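Local atomic coordinates of 3'-5'-exonuclease (Saccharomyces cerevisiae, PDB entry 3E2V), a protein that probably cuts double-stranded DNA as a magnesium-dependent nuclease of the TatD family, with both endonuclease and 3'-to-5' exonuclease activity. Residues A332-K338 against L350-K354. Sequence-based numbering, arbitrary orientation.
Sequences AFKSVKK and LYMVK. With GOL (glycerol), chain D.
Ser-335 and Met-352 face each other in a two-stranded parallel sheet, a small surface addition separate from the eight-stranded parallel sheet of the TatD TIM-barrel fold. The backbone zigzags: Met-352 N donates to Lys-334 O (2.8 Å), Val-336 N to Met-352 O, and Lys-354 N to Val-336 O. At the ends, one water bridges Lys-334 N and Leu-350 O, another Lys-338 N and Lys-354 O. Phe-333 and Leu-350 run side by side, Phe-333 CD1 4.0 Å from Leu-350 CB, and helix 40-49 packs against both. Met-352 crosses Phe-333 at about a right angle; its SD sits beside the ring edge, 5.5 Å from the centroid, a Met-aromatic contact. With Phe-333 cut back to an alanine, Met-352 SD would probably lose its aromatic neighbour and Leu-350 CB the ring beside it. Tyr-351, on the other face of the sheet, meets the aliphatic part of Lys-334 obliquely, CE1 of the tyrosine lying 3.6 Å from Lys-334 CG; chi1 of -177° turns that CG away from the lysine's backbone N and onto the ring. Val-336 CG1 also reaches this ring, at CD1. Val-353 CG1 packs on CB of Lys-338, a lysine that also makes a cation-pi contact with Tyr-35. On the Ser-335 face, a glycerol, probably from the crystallisation liquor, donates from O2 to Val-353 O (2.7 Å). Lys-354 CG, anti to the carbonyl carbon, lies 3.2 Å from Ser-335 OG; the chain runs on extended and turns at chi4 (-63°), bringing NZ into a weak hydrogen bond with Ser-335 O at 3.0 Å.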
loop_
_atom_site.group_PDB
_atom_site.type_symbol
_atom_site.label_atom_id
_atom_site.label_comp_id
_atom_site.label_asym_id
_atom_site.label_seq_id
_atom_site.Cartn_x
_atom_site.Cartn_y
_atom_site.Cartn_z
ATOM N N ALA A 332 -21.780 4.844 -5.005
ATOM C CA ALA A 332 -22.165 3.512 -5.490
ATOM C C ALA A 332 -23.336 2.893 -4.712
ATOM O O ALA A 332 -24.035 2.002 -5.210
ATOM C CB ALA A 332 -20.962 2.578 -5.466
ATOM N N PHE A 333 -23.494 3.353 -3.475
ATOM C CA PHE A 333 -24.529 2.906 -2.536
ATOM C C PHE A 333 -24.896 4.153 -1.747
ATOM O O PHE A 333 -24.129 5.112 -1.728
ATOM C CB PHE A 333 -23.955 1.851 -1.576
ATOM C CG PHE A 333 -23.524 0.583 -2.260
ATOM C CD1 PHE A 333 -24.420 -0.460 -2.429
ATOM C CD2 PHE A 333 -22.232 0.445 -2.762
ATOM C CE1 PHE A 333 -24.041 -1.627 -3.079
ATOM C CE2 PHE A 333 -21.838 -0.723 -3.414
ATOM C CZ PHE A 333 -22.747 -1.755 -3.581
ATOM N N LYS A 334 -26.057 4.149 -1.090
ATOM C CA LYS A 334 -26.461 5.309 -0.296
ATOM C C LYS A 334 -25.412 5.540 0.783
ATOM O O LYS A 334 -24.940 4.579 1.381
ATOM C CB LYS A 334 -27.814 5.068 0.384
ATOM C CG LYS A 334 -28.346 6.272 1.182
ATOM C CD LYS A 334 -28.547 7.486 0.292
ATOM C CE LYS A 334 -28.840 8.767 1.063
ATOM N NZ LYS A 334 -28.678 9.943 0.143
ATOM N N SER A 335 -25.067 6.803 1.021
ATOM C CA SER A 335 -24.030 7.208 1.973
ATOM C C SER A 335 -24.694 8.026 3.071
ATOM O O SER A 335 -25.427 8.971 2.778
ATOM C CB SER A 335 -22.986 8.051 1.242
ATOM O OG SER A 335 -21.880 8.399 2.053
ATOM N N VAL A 336 -24.473 7.644 4.328
ATOM C CA VAL A 336 -25.062 8.350 5.479
ATOM C C VAL A 336 -23.973 8.834 6.426
ATOM O O VAL A 336 -22.836 8.344 6.392
ATOM C CB VAL A 336 -26.044 7.450 6.265
ATOM C CG1 VAL A 336 -27.279 7.099 5.429
ATOM C CG2 VAL A 336 -25.359 6.177 6.772
ATOM N N LYS A 337 -24.308 9.783 7.301
ATOM C CA LYS A 337 -23.339 10.249 8.294
ATOM C C LYS A 337 -23.008 9.096 9.256
ATOM O O LYS A 337 -23.815 8.177 9.442
ATOM C CB LYS A 337 -23.872 11.461 9.074
ATOM C CG LYS A 337 -24.243 12.674 8.201
ATOM C CD LYS A 337 -24.971 13.777 9.006
ATOM C CE LYS A 337 -26.308 13.290 9.627
ATOM N NZ LYS A 337 -27.558 13.370 8.768
ATOM N N LYS A 338 -21.817 9.135 9.847
ATOM C CA LYS A 338 -21.364 8.029 10.708
ATOM C C LYS A 338 -22.331 7.692 11.861
ATOM O O LYS A 338 -22.436 6.536 12.255
ATOM C CB LYS A 338 -19.952 8.301 11.242
ATOM C CG LYS A 338 -19.839 9.617 12.012
ATOM C CD LYS A 338 -18.424 9.858 12.495
ATOM C CE LYS A 338 -18.304 11.193 13.225
ATOM N NZ LYS A 338 -18.389 12.352 12.312
ATOM N N LEU A 350 -27.283 -2.116 1.468
ATOM C CA LEU A 350 -25.920 -1.774 1.868
ATOM C C LEU A 350 -25.698 -0.274 1.837
ATOM O O LEU A 350 -26.074 0.409 0.875
ATOM C CB LEU A 350 -24.936 -2.484 0.930
ATOM C CG LEU A 350 -24.944 -4.017 0.993
ATOM C CD1 LEU A 350 -24.188 -4.606 -0.212
ATOM C CD2 LEU A 350 -24.380 -4.557 2.301
ATOM N N TYR A 351 -25.068 0.241 2.889
ATOM C CA TYR A 351 -24.865 1.677 3.064
ATOM C C TYR A 351 -23.411 2.014 3.341
ATOM O O TYR A 351 -22.728 1.244 4.015
ATOM C CB TYR A 351 -25.667 2.187 4.266
ATOM C CG TYR A 351 -27.157 2.297 4.047
ATOM C CD1 TYR A 351 -27.737 3.531 3.764
ATOM C CD2 TYR A 351 -27.982 1.181 4.162
ATOM C CE1 TYR A 351 -29.112 3.646 3.581
ATOM C CE2 TYR A 351 -29.361 1.290 3.966
ATOM C CZ TYR A 351 -29.901 2.524 3.685
ATOM O OH TYR A 351 -31.264 2.654 3.491
ATOM N N MET A 352 -22.975 3.165 2.831
ATOM C CA MET A 352 -21.632 3.715 3.049
ATOM C C MET A 352 -21.696 4.842 4.072
ATOM O O MET A 352 -22.788 5.310 4.429
ATOM C CB MET A 352 -21.029 4.261 1.742
ATOM C CG MET A 352 -21.027 3.239 0.595
ATOM S SD MET A 352 -20.432 3.814 -1.052
ATOM C CE MET A 352 -18.663 3.901 -0.746
ATOM N N VAL A 353 -20.521 5.246 4.550
ATOM C CA VAL A 353 -20.412 6.336 5.514
ATOM C C VAL A 353 -19.785 7.542 4.824
ATOM O O VAL A 353 -18.711 7.431 4.225
ATOM C CB VAL A 353 -19.567 5.909 6.734
ATOM C CG1 VAL A 353 -19.302 7.127 7.631
ATOM C CG2 VAL A 353 -20.251 4.766 7.489
ATOM N N LYS A 354 -20.464 8.690 4.887
ATOM C CA LYS A 354 -19.968 9.916 4.253
ATOM C C LYS A 354 -18.565 10.226 4.761
ATOM O O LYS A 354 -18.322 10.205 5.972
ATOM C CB LYS A 354 -20.910 11.100 4.522
ATOM C CG LYS A 354 -22.310 10.899 3.948
ATOM C CD LYS A 354 -23.203 12.107 4.182
ATOM C CE LYS A 354 -24.592 11.906 3.569
ATOM N NZ LYS A 354 -24.567 11.758 2.076
HETATM C C1 GOL D . -17.385 8.648 0.877
HETATM O O1 GOL D . -18.164 9.829 0.988
HETATM C C2 GOL D . -18.240 7.419 0.594
HETATM O O2 GOL D . -19.178 7.237 1.623
HETATM C C3 GOL D . -19.006 7.576 -0.721
HETATM O O3 GOL D . -18.218 7.127 -1.808
HETATM O O HOH W 1 -27.605 1.751 -0.969
HETATM O O HOH W 2 -19.876 10.718 8.414
#